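Local coordinates for protein putative NADH Oxidase (Clostridium acetobutylicum, PDB 3E10) that binds flavin mononucleotide and probably acts as an oxidoreductase of the nitroreductase family, at residues I46-R51 with P71-L76; P35-Q40 with E90-A95; S58-Y63 with V112-Q117. All blocks are in the same frame, centred on the assembly; numbering follows the deposited sequence. Where two conformers were deposited one is given.

Interaction 1. Residues I46-R51 with P71-L76; sequences IVLEDR and PLAIVL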
loop_
_atom_site.group_PDB
_atom_site.type_symbol
_atom_site.label_atom_id
_atom_site.label_comp_id
_atom_site.label_asym_id
_atom_site.label_seq_id
_atom_site.Cartn_x
_atom_site.Cartn_y
_atom_site.Cartn_z
ATOM N N ILE B 46 0.308 -17.085 4.571
ATOM C CA ILE B 46 -0.164 -18.463 4.396
ATOM C C ILE B 46 -0.666 -18.574 2.944
ATOM O O ILE B 46 -1.517 -17.810 2.501
ATOM C CB ILE B 46 -1.296 -18.852 5.349
ATOM C CG1 ILE B 46 -0.939 -18.577 6.801
ATOM C CG2 ILE B 46 -1.652 -20.361 5.168
ATOM C CD1 ILE B 46 -2.121 -18.751 7.795
ATOM N N VAL B 47 -0.098 -19.526 2.216
ATOM C CA VAL B 47 -0.410 -19.702 0.822
ATOM C C VAL B 47 -1.261 -20.956 0.726
ATOM O O VAL B 47 -0.828 -22.029 1.206
ATOM C CB VAL B 47 0.869 -19.876 -0.000
ATOM C CG1 VAL B 47 0.529 -20.187 -1.455
ATOM C CG2 VAL B 47 1.774 -18.615 0.149
ATOM N N LEU B 48 -2.463 -20.824 0.160
ATOM C CA LEU B 48 -3.383 -21.957 -0.020
ATOM C C LEU B 48 -3.650 -22.231 -1.493
ATOM O O LEU B 48 -3.953 -21.323 -2.275
ATOM C CB LEU B 48 -4.714 -21.695 0.647
ATOM C CG LEU B 48 -4.771 -21.484 2.162
ATOM C CD1 LEU B 48 -4.412 -20.011 2.549
ATOM C CD2 LEU B 48 -6.142 -21.887 2.676
ATOM N N GLU B 49 -3.538 -23.512 -1.849
ATOM C CA GLU B 49 -3.999 -24.035 -3.126
ATOM C C GLU B 49 -5.018 -25.169 -2.960
ATOM O O GLU B 49 -5.564 -25.653 -3.953
ATOM C CB GLU B 49 -2.814 -24.524 -3.964
ATOM C CG GLU B 49 -1.887 -23.411 -4.415
ATOM C CD GLU B 49 -0.888 -23.896 -5.468
ATOM O OE1 GLU B 49 -1.278 -24.001 -6.671
ATOM O OE2 GLU B 49 0.277 -24.199 -5.080
ATOM N N ASP B 50 -5.277 -25.595 -1.724
ATOM C CA ASP B 50 -6.260 -26.655 -1.496
ATOM C C ASP B 50 -7.651 -26.082 -1.668
ATOM O O ASP B 50 -8.071 -25.216 -0.914
ATOM C CB ASP B 50 -6.127 -27.240 -0.109
ATOM C CG ASP B 50 -7.130 -28.345 0.139
ATOM O OD1 ASP B 50 -6.894 -29.456 -0.371
ATOM O OD2 ASP B 50 -8.159 -28.098 0.793
ATOM N N ARG B 51 -8.395 -26.584 -2.644
ATOM C CA ARG B 51 -9.642 -25.955 -2.992
ATOM C C ARG B 51 -10.681 -26.060 -1.860
ATOM O O ARG B 51 -11.419 -25.115 -1.604
ATOM C CB ARG B 51 -10.109 -26.447 -4.367
ATOM C CG ARG B 51 -9.394 -25.671 -5.579
ATOM C CD ARG B 51 -9.920 -24.193 -5.698
ATOM N NE ARG B 51 -11.355 -24.292 -5.576
ATOM C CZ ARG B 51 -12.167 -23.443 -4.981
ATOM N NH1 ARG B 51 -11.768 -22.281 -4.501
ATOM N NH2 ARG B 51 -13.448 -23.751 -4.925
ATOM N N PRO B 71 -8.193 -20.326 -7.467
ATOM C CA PRO B 71 -7.254 -21.415 -7.277
ATOM C C PRO B 71 -6.094 -21.136 -6.326
ATOM O O PRO B 71 -5.304 -22.046 -6.038
ATOM C CB PRO B 71 -6.663 -21.588 -8.676
ATOM C CG PRO B 71 -6.653 -20.172 -9.222
ATOM C CD PRO B 71 -7.973 -19.655 -8.763
ATOM N N LEU B 72 -5.988 -19.886 -5.868
ATOM C CA LEU B 72 -4.924 -19.493 -4.969
ATOM C C LEU B 72 -5.474 -18.462 -4.001
ATOM O O LEU B 72 -6.215 -17.563 -4.403
ATOM C CB LEU B 72 -3.773 -18.831 -5.745
ATOM C CG LEU B 72 -2.568 -18.295 -4.965
ATOM C CD1 LEU B 72 -1.833 -19.406 -4.247
ATOM C CD2 LEU B 72 -1.622 -17.565 -5.919
ATOM N N ALA B 73 -5.113 -18.615 -2.741
ATOM C CA ALA B 73 -5.350 -17.557 -1.744
ATOM C C ALA B 73 -4.074 -17.303 -0.971
ATOM O O ALA B 73 -3.326 -18.250 -0.666
ATOM C CB ALA B 73 -6.472 -17.964 -0.760
ATOM N N ILE B 74 -3.818 -16.033 -0.654
ATOM C CA ILE B 74 -2.664 -15.672 0.181
ATOM C C ILE B 74 -3.209 -14.899 1.380
ATOM O O ILE B 74 -3.814 -13.832 1.215
ATOM C CB ILE B 74 -1.609 -14.829 -0.585
ATOM C CG1 ILE B 74 -1.206 -15.533 -1.892
ATOM C CG2 ILE B 74 -0.376 -14.563 0.339
ATOM C CD1 ILE B 74 -0.290 -14.677 -2.838
ATOM N N VAL B 75 -3.026 -15.469 2.574
ATOM C CA VAL B 75 -3.400 -14.787 3.811
ATOM C C VAL B 75 -2.198 -13.971 4.296
ATOM O O VAL B 75 -1.129 -14.520 4.495
ATOM C CB VAL B 75 -3.871 -15.773 4.894
ATOM C CG1 VAL B 75 -4.405 -15.032 6.158
ATOM C CG2 VAL B 75 -4.943 -16.734 4.359
ATOM N N LEU B 76 -2.403 -12.666 4.489
ATOM C CA LEU B 76 -1.370 -11.754 4.971
ATOM C C LEU B 76 -1.590 -11.577 6.468
ATOM O O LEU B 76 -2.687 -11.263 6.905
ATOM C CB LEU B 76 -1.471 -10.392 4.269
ATOM C CG LEU B 76 -0.718 -10.272 2.942
ATOM C CD1 LEU B 76 -1.297 -11.175 1.889
ATOM C CD2 LEU B 76 -0.709 -8.812 2.466
HETATM O O HOH W 1 -3.091 -22.225 -7.854
HETATM O O HOH W 2 -5.974 -24.658 -6.328
#

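Interaction 2. Residues P35-Q40 with E90-A95; sequences PSAGNQ and EQDMAA. With FMN (flavin mononucleotide), chain C.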
loop_
_atom_site.group_PDB
_atom_site.type_symbol
_atom_site.label_atom_id
_atom_site.label_comp_id
_atom_site.label_asym_id
_atom_site.label_seq_id
_atom_site.Cartn_x
_atom_site.Cartn_y
_atom_site.Cartn_z
ATOM N N PRO B 35 7.989 -1.275 1.379
ATOM C CA PRO B 35 8.549 -0.485 2.444
ATOM C C PRO B 35 7.870 -0.878 3.761
ATOM O O PRO B 35 6.770 -1.438 3.769
ATOM C CB PRO B 35 8.206 0.946 2.052
ATOM C CG PRO B 35 6.921 0.800 1.318
ATOM C CD PRO B 35 7.107 -0.479 0.499
ATOM N N SER B 36 8.519 -0.566 4.883
ATOM C CA SER B 36 7.924 -0.828 6.194
ATOM C C SER B 36 8.520 0.104 7.216
ATOM O O SER B 36 9.696 0.462 7.131
ATOM C CB SER B 36 8.056 -2.292 6.614
ATOM O OG SER B 36 9.392 -2.734 6.790
ATOM N N ALA B 37 7.694 0.546 8.148
ATOM C CA ALA B 37 8.156 1.483 9.186
ATOM C C ALA B 37 9.320 0.862 9.929
ATOM O O ALA B 37 9.268 -0.298 10.362
ATOM C CB ALA B 37 7.006 1.836 10.128
ATOM N N GLY B 38 10.404 1.624 10.071
ATOM C CA GLY B 38 11.575 1.061 10.753
ATOM C C GLY B 38 12.259 -0.106 10.040
ATOM O O GLY B 38 13.053 -0.804 10.639
ATOM N N ASN B 39 11.922 -0.352 8.770
ATOM C CA ASN B 39 12.304 -1.561 8.081
ATOM C C ASN B 39 11.953 -2.829 8.895
ATOM O O ASN B 39 12.684 -3.825 8.860
ATOM C CB ASN B 39 13.808 -1.564 7.762
ATOM C CG ASN B 39 14.204 -2.626 6.746
ATOM O OD1 ASN B 39 13.433 -2.997 5.855
ATOM N ND2 ASN B 39 15.431 -3.135 6.884
ATOM N N GLN B 40 10.835 -2.764 9.613
ATOM C CA GLN B 40 10.478 -3.858 10.512
ATOM C C GLN B 40 10.004 -5.126 9.805
ATOM O O GLN B 40 10.029 -6.200 10.409
ATOM C CB GLN B 40 9.453 -3.408 11.569
ATOM C CG GLN B 40 8.068 -3.059 11.070
ATOM C CD GLN B 40 7.240 -2.345 12.104
ATOM O OE1 GLN B 40 7.600 -2.346 13.307
ATOM N NE2 GLN B 40 6.154 -1.692 11.665
ATOM N N GLU B 90 -0.259 -1.809 10.109
ATOM C CA GLU B 90 -1.248 -1.993 9.065
ATOM C C GLU B 90 -0.842 -1.308 7.768
ATOM O O GLU B 90 -1.228 -1.748 6.688
ATOM C CB GLU B 90 -2.618 -1.548 9.526
ATOM C CG GLU B 90 -3.139 -2.402 10.674
ATOM C CD GLU B 90 -2.964 -1.770 12.035
ATOM O OE1 GLU B 90 -1.903 -1.121 12.277
ATOM O OE2 GLU B 90 -3.899 -1.947 12.873
ATOM N N GLN B 91 -0.036 -0.253 7.883
ATOM C CA GLN B 91 0.440 0.460 6.702
ATOM C C GLN B 91 1.474 -0.354 5.956
ATOM O O GLN B 91 1.415 -0.459 4.724
ATOM C CB GLN B 91 1.000 1.829 7.121
ATOM C CG GLN B 91 -0.085 2.716 7.758
ATOM C CD GLN B 91 0.436 4.044 8.271
ATOM O OE1 GLN B 91 1.364 4.614 7.692
ATOM N NE2 GLN B 91 -0.151 4.536 9.380
ATOM N N ASP B 92 2.407 -0.941 6.695
ATOM C CA ASP B 92 3.372 -1.844 6.114
ATOM C C ASP B 92 2.655 -2.956 5.318
ATOM O O ASP B 92 3.051 -3.293 4.217
ATOM C CB ASP B 92 4.168 -2.564 7.198
ATOM C CG ASP B 92 4.966 -1.658 8.114
ATOM O OD1 ASP B 92 5.104 -0.440 7.820
ATOM O OD2 ASP B 92 5.499 -2.229 9.119
HETATM N N MSE B 93 1.630 -3.539 5.940
HETATM C CA MSE B 93 0.926 -4.689 5.352
HETATM C C MSE B 93 0.111 -4.284 4.145
HETATM O O MSE B 93 0.050 -5.038 3.173
HETATM C CB MSE B 93 0.024 -5.404 6.377
HETATM C CG MSE B 93 0.752 -6.000 7.607
HETATM SE SE MSE B 93 2.164 -7.228 7.157
HETATM C CE MSE B 93 1.067 -8.529 6.202
ATOM N N ALA B 94 -0.426 -3.072 4.190
ATOM C CA ALA B 94 -1.143 -2.528 3.056
ATOM C C ALA B 94 -0.201 -2.303 1.860
ATOM O O ALA B 94 -0.565 -2.562 0.713
ATOM C CB ALA B 94 -1.858 -1.202 3.490
ATOM N N ALA B 95 1.018 -1.842 2.149
ATOM C CA ALA B 95 1.997 -1.640 1.074
ATOM C C ALA B 95 2.373 -2.985 0.442
ATOM O O ALA B 95 2.511 -3.086 -0.775
ATOM C CB ALA B 95 3.235 -0.904 1.638
HETATM N N1 FMN C . 11.494 6.681 6.527
HETATM C C2 FMN C . 11.922 7.820 7.164
HETATM O O2 FMN C . 13.033 8.294 6.913
HETATM N N3 FMN C . 11.106 8.504 8.031
HETATM C C4 FMN C . 9.866 8.023 8.407
HETATM O O4 FMN C . 9.149 8.695 9.169
HETATM C C4A FMN C . 9.406 6.866 7.748
HETATM N N5 FMN C . 8.158 6.368 8.014
HETATM C C5A FMN C . 7.691 5.253 7.360
HETATM C C6 FMN C . 6.413 4.767 7.623
HETATM C C7 FMN C . 5.901 3.664 6.977
HETATM C C7M FMN C . 4.497 3.193 7.296
HETATM C C8 FMN C . 6.680 3.018 6.019
HETATM C C8M FMN C . 6.034 1.978 5.148
HETATM C C9 FMN C . 7.967 3.498 5.742
HETATM C C9A FMN C . 8.485 4.610 6.401
HETATM N N10 FMN C . 9.785 5.066 6.172
HETATM C C10 FMN C . 10.224 6.209 6.813
HETATM C "C1'" FMN C . 10.679 4.376 5.172
HETATM C "C2'" FMN C . 11.265 3.097 5.783
HETATM O "O2'" FMN C . 12.286 3.390 6.727
HETATM C "C3'" FMN C . 11.778 2.197 4.669
HETATM O "O3'" FMN C . 10.662 1.774 3.882
HETATM C "C4'" FMN C . 12.572 0.961 5.184
HETATM O "O4'" FMN C . 13.758 1.327 5.837
HETATM C "C5'" FMN C . 12.883 -0.006 4.052
HETATM O "O5'" FMN C . 13.751 0.582 3.096
HETATM P P FMN C . 13.244 0.688 1.576
HETATM O O1P FMN C . 12.069 1.652 1.543
HETATM O O2P FMN C . 14.443 1.218 0.814
HETATM O O3P FMN C . 12.851 -0.709 1.098
#

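Interaction 3. Residues S58-Y63 with V112-Q117; sequences SNFSKY and VWLGAQ. With FMN (flavin mononucleotide), chain L; EDO (1,2-ethanediol), chain P.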
loop_
_atom_site.group_PDB
_atom_site.type_symbol
_atom_site.label_atom_id
_atom_site.label_comp_id
_atom_site.label_asym_id
_atom_site.label_seq_id
_atom_site.Cartn_x
_atom_site.Cartn_y
_atom_site.Cartn_z
ATOM N N SER B 58 -13.598 -18.684 2.352
ATOM C CA SER B 58 -14.612 -17.705 1.901
ATOM C C SER B 58 -15.587 -17.323 2.993
ATOM O O SER B 58 -16.230 -16.289 2.892
ATOM C CB SER B 58 -15.385 -18.212 0.684
ATOM O OG SER B 58 -16.275 -19.249 1.027
ATOM N N ASN B 59 -15.700 -18.156 4.025
ATOM C CA ASN B 59 -16.638 -17.882 5.107
ATOM C C ASN B 59 -16.150 -16.832 6.100
ATOM O O ASN B 59 -16.897 -16.441 7.008
ATOM C CB ASN B 59 -16.948 -19.176 5.884
ATOM C CG ASN B 59 -17.673 -20.210 5.026
ATOM O OD1 ASN B 59 -18.595 -19.871 4.296
ATOM N ND2 ASN B 59 -17.228 -21.459 5.087
ATOM N N PHE B 60 -14.908 -16.366 5.944
ATOM C CA PHE B 60 -14.349 -15.444 6.955
ATOM C C PHE B 60 -15.022 -14.078 6.952
ATOM O O PHE B 60 -14.999 -13.369 7.955
ATOM C CB PHE B 60 -12.825 -15.339 6.838
ATOM C CG PHE B 60 -12.318 -14.174 5.980
ATOM C CD1 PHE B 60 -12.054 -12.928 6.567
ATOM C CD2 PHE B 60 -12.061 -14.347 4.615
ATOM C CE1 PHE B 60 -11.583 -11.873 5.799
ATOM C CE2 PHE B 60 -11.567 -13.315 3.834
ATOM C CZ PHE B 60 -11.317 -12.070 4.438
ATOM N N SER B 61 -15.597 -13.717 5.816
ATOM C CA SER B 61 -16.194 -12.431 5.596
ATOM C C SER B 61 -17.376 -12.571 4.648
ATOM O O SER B 61 -17.402 -13.472 3.845
ATOM C CB SER B 61 -15.098 -11.561 4.975
ATOM O OG SER B 61 -15.554 -10.508 4.222
ATOM N N LYS B 62 -18.288 -11.613 4.679
ATOM C CA LYS B 62 -19.399 -11.563 3.770
ATOM C C LYS B 62 -19.006 -11.062 2.384
ATOM O O LYS B 62 -19.776 -11.145 1.444
ATOM C CB LYS B 62 -20.494 -10.651 4.332
ATOM N N TYR B 63 -17.787 -10.552 2.268
ATOM C CA TYR B 63 -17.291 -9.963 1.049
ATOM C C TYR B 63 -16.115 -10.746 0.438
ATOM O O TYR B 63 -15.321 -10.191 -0.296
ATOM C CB TYR B 63 -16.938 -8.507 1.296
ATOM C CG TYR B 63 -18.173 -7.703 1.650
ATOM C CD1 TYR B 63 -19.054 -7.303 0.662
ATOM C CD2 TYR B 63 -18.504 -7.463 2.956
ATOM C CE1 TYR B 63 -20.201 -6.581 0.963
ATOM C CE2 TYR B 63 -19.663 -6.745 3.276
ATOM C CZ TYR B 63 -20.493 -6.302 2.273
ATOM O OH TYR B 63 -21.665 -5.626 2.553
ATOM N N VAL B 112 -7.969 -9.830 -5.900
ATOM C CA VAL B 112 -8.677 -8.826 -5.121
ATOM C C VAL B 112 -8.233 -8.918 -3.655
ATOM O O VAL B 112 -8.043 -10.001 -3.095
ATOM C CB VAL B 112 -10.235 -8.951 -5.261
ATOM C CG1 VAL B 112 -10.731 -10.339 -4.793
ATOM C CG2 VAL B 112 -10.936 -7.832 -4.472
ATOM N N TRP B 113 -8.105 -7.741 -3.047
ATOM C CA TRP B 113 -7.851 -7.571 -1.616
ATOM C C TRP B 113 -9.157 -7.775 -0.881
ATOM O O TRP B 113 -10.141 -7.084 -1.153
ATOM C CB TRP B 113 -7.307 -6.157 -1.423
ATOM C CG TRP B 113 -6.906 -5.678 -0.097
ATOM C CD1 TRP B 113 -7.354 -6.066 1.144
ATOM C CD2 TRP B 113 -5.983 -4.613 0.132
ATOM N NE1 TRP B 113 -6.731 -5.318 2.122
ATOM C CE2 TRP B 113 -5.922 -4.389 1.520
ATOM C CE3 TRP B 113 -5.206 -3.820 -0.717
ATOM C CZ2 TRP B 113 -5.083 -3.421 2.080
ATOM C CZ3 TRP B 113 -4.420 -2.838 -0.180
ATOM C CH2 TRP B 113 -4.377 -2.635 1.209
ATOM N N LEU B 114 -9.146 -8.738 0.038
ATOM C CA LEU B 114 -10.296 -9.036 0.892
ATOM C C LEU B 114 -9.961 -8.559 2.304
ATOM O O LEU B 114 -9.181 -9.192 3.018
ATOM C CB LEU B 114 -10.620 -10.526 0.826
ATOM C CG LEU B 114 -10.857 -11.100 -0.591
ATOM C CD1 LEU B 114 -11.052 -12.627 -0.500
ATOM C CD2 LEU B 114 -11.989 -10.425 -1.332
ATOM N N GLY B 115 -10.531 -7.421 2.692
ATOM C CA GLY B 115 -10.171 -6.785 3.949
ATOM C C GLY B 115 -10.501 -7.659 5.155
ATOM O O GLY B 115 -11.499 -8.404 5.158
ATOM N N ALA B 116 -9.667 -7.587 6.170
ATOM C CA ALA B 116 -9.929 -8.270 7.449
ATOM C C ALA B 116 -9.732 -7.319 8.625
ATOM O O ALA B 116 -10.710 -6.796 9.175
ATOM C CB ALA B 116 -9.087 -9.560 7.568
ATOM N N GLN B 117 -8.477 -7.019 8.949
ATOM C CA GLN B 117 -8.141 -6.047 9.987
ATOM C C GLN B 117 -8.805 -4.706 9.621
ATOM O O GLN B 117 -8.696 -4.281 8.479
ATOM C CB GLN B 117 -6.635 -5.882 10.095
ATOM C CG GLN B 117 -6.137 -4.746 10.964
ATOM C CD GLN B 117 -6.314 -4.997 12.450
ATOM O OE1 GLN B 117 -6.795 -6.046 12.873
ATOM N NE2 GLN B 117 -5.893 -4.033 13.245
HETATM N N1 FMN L . -13.220 -6.094 -2.349
HETATM C C2 FMN L . -14.046 -7.134 -2.033
HETATM O O2 FMN L . -14.698 -7.697 -2.924
HETATM N N3 FMN L . -14.122 -7.560 -0.734
HETATM C C4 FMN L . -13.477 -6.929 0.307
HETATM O O4 FMN L . -13.575 -7.358 1.481
HETATM C C4A FMN L . -12.620 -5.876 -0.017
HETATM N N5 FMN L . -11.902 -5.266 0.976
HETATM C C5A FMN L . -11.006 -4.257 0.630
HETATM C C6 FMN L . -10.275 -3.651 1.648
HETATM C C7 FMN L . -9.362 -2.628 1.368
HETATM C C7M FMN L . -8.531 -2.044 2.449
HETATM C C8 FMN L . -9.176 -2.243 0.031
HETATM C C8M FMN L . -8.029 -1.300 -0.342
HETATM C C9 FMN L . -9.920 -2.864 -0.979
HETATM C C9A FMN L . -10.847 -3.852 -0.699
HETATM N N10 FMN L . -11.620 -4.463 -1.693
HETATM C C10 FMN L . -12.480 -5.500 -1.362
HETATM C "C1'" FMN L . -11.435 -4.068 -3.098
HETATM C "C2'" FMN L . -12.163 -2.742 -3.370
HETATM O "O2'" FMN L . -13.580 -2.897 -3.406
HETATM C "C3'" FMN L . -11.696 -2.176 -4.716
HETATM O "O3'" FMN L . -10.327 -1.832 -4.592
HETATM C "C4'" FMN L . -12.506 -0.961 -5.207
HETATM O "O4'" FMN L . -13.840 -1.336 -5.535
HETATM C "C5'" FMN L . -11.895 -0.258 -6.417
HETATM O "O5'" FMN L . -11.807 -1.134 -7.548
HETATM P P FMN L . -10.380 -1.502 -8.164
HETATM O O1P FMN L . -9.644 -0.217 -8.450
HETATM O O2P FMN L . -9.620 -2.309 -7.163
HETATM O O3P FMN L . -10.714 -2.257 -9.431
HETATM C C1 EDO P . -18.419 -9.477 8.521
HETATM O O1 EDO P . -17.383 -8.728 9.112
HETATM C C2 EDO P . -17.900 -9.847 7.158
HETATM O O2 EDO P . -18.644 -9.127 6.180
HETATM O O HOH W 3 -13.349 -9.474 3.133
#

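Interaction 1. Residues I46-R51 with P71-L76
I46 and L48 each trade a pair of backbone hydrogen bonds with strand 72-79. The N of I46 gives to the O of V75, and the N of V75 returns a bond to the O of I46 at 2.8 Å. L48 and A73 form the second such pair. Here the bond from L48 N to A73 O is almost straight, 177° at the hydrogen. V47 and I74 lie between them as a non-hydrogen-bonded pair of this antiparallel ladder, and the axes of 46-48 and 72-76 come within 4.8 Å.

Side chains pack on both faces of this ladder. On one face I46 and V75 meet through their CB atoms. L48 has CG beside its own backbone N (chi1 -62°), and its CD1 reaches the CG2 of V75 at 3.8 Å. On the other face the CD1 of L72 slants over to the CG1 of V47, 3.7 Å away.

Past L48 the direct backbone bonding stops and water takes over. One water links E49 OE1 to P71 O. A second gives to E49 O at 2.6 Å and to the same P71 O at 2.7 Å, so this carbonyl receives two water bonds. The other carboxylate oxygen of E49 forms a salt bridge with K21.

Helix 21-32 covers the face of V47 and L72, and helix 51-57 lies against L48 and A73. D50 N-caps the latter helix. I46 and V47 also pair in parallel with a strand of the second subunit. Four backbone bonds thus fix the register, while past L48 water rather than a backbone N-H satisfies P71 O.

Interaction 2. Residues P35-Q40 with E90-A95
D92 meets the loop 35-40 with both of its carboxylate oxygens. It lies on helix 89-106, where Q91 comes just before it. Q91 points its OE1 at the flavin methyl C7M, 3.5 Å away, while its NE2 bonds to Q117 O of the second subunit.

At D92, CG stands beside the backbone N (chi1 -61°), which sends the carboxylate towards the loop. OD1 accepts from A37 N at 2.8 Å. This N-H comes from above the carboxylate plane, 37° out of it. OD2 takes the NE2 of Q40 on its syn side, at 2.7 Å. The amide of Q40 is turned 69° from the carboxylate, yet the bond stays close to the amide plane. Q40 OE1 bonds to I85 N, so both ends of the amide are held. The CB of S36 sits 3.5 Å from the CG of D92. The carboxylate is buried, and these two donors would be expected to stabilise its negative charge.

One turn further on, A95 CB packs against P35 CD at 4.1 Å.

The same loop touches the cofactor. P35 CB lies 3.2 Å from O3' of the FMN, and S36 N makes a weak hydrogen bond to that hydroxyl. S10, R12 and R157 of the second subunit bind the same FMN. A flavin site shared between two subunits is the hallmark of the nitroreductase fold.

Interaction 3. Residues S58-Y63 with V112-Q117
F60 and L114 make the apolar part of this contact. The CB of L114 lies in the plane of the F60 ring, at its edge, 4.0 Å from CZ. A116 CB approaches the same ring at CE1, 3.8 Å away. S61 CB covers one ring face. The carbonyl oxygens of G115 and L114 also come up to the ring edge, with G115 O 3.5 Å from CE1. L114 holds its CG beside the backbone N (chi1 -55°), and its CD2 touches both Y63 O and the flavin N3.

The polar part runs through FMN and water. The flavin N3 gives a hydrogen bond to Y63 O at 2.9 Å, while G115 N gives a longer, more bent one to flavin O4. The two segments thus hold the pyrimidine end of the isoalloxazine between a loop and the outer strand 110-115 of the antiparallel sheet. This is the FMN pocket of the nitroreductase family, and R12 and S10 of the same chain bind this cofactor too. One water joins three groups: it donates to G115 O and to flavin O4, and it accepts from S61 OG at 2.7 Å. S61 OG in turn accepts from Y63 N, closing an ST turn. G115 O also bonds to R122, and a 1,2-ethanediol, probably from the crystallisation liquor, accepts from K62 N.

W113 meets the flavin with a ring face. Its indole lies under the dimethylbenzene end, with C7M 3.5 Å above the ring plane, offset toward the rim. The indole also packs against A94, A97 and L101 of helix 89-106.

Interactions 1 and 3 reach the same four-stranded sheet, at its outer strands 43-48 and 110-115. Their centres lie 13 Å apart. Helix 89-106 of interaction 2 follows strand 72-79 in the chain and leads into strand 110-115, and it packs on residues of both. L76 CB packs on the CE of selenomethionine M93 at 3.7 Å, and A94 CB meets W113 CH2, also at 3.7 Å. Each FMN site takes segment 35-40 and its helix from one subunit and segments 58-63 and 112-117 from the other, so interactions 2 and 3 of one chain serve different FMN molecules. Interaction 1 stands back from the cofactor, with the V75 side chain about 13 Å from an FMN.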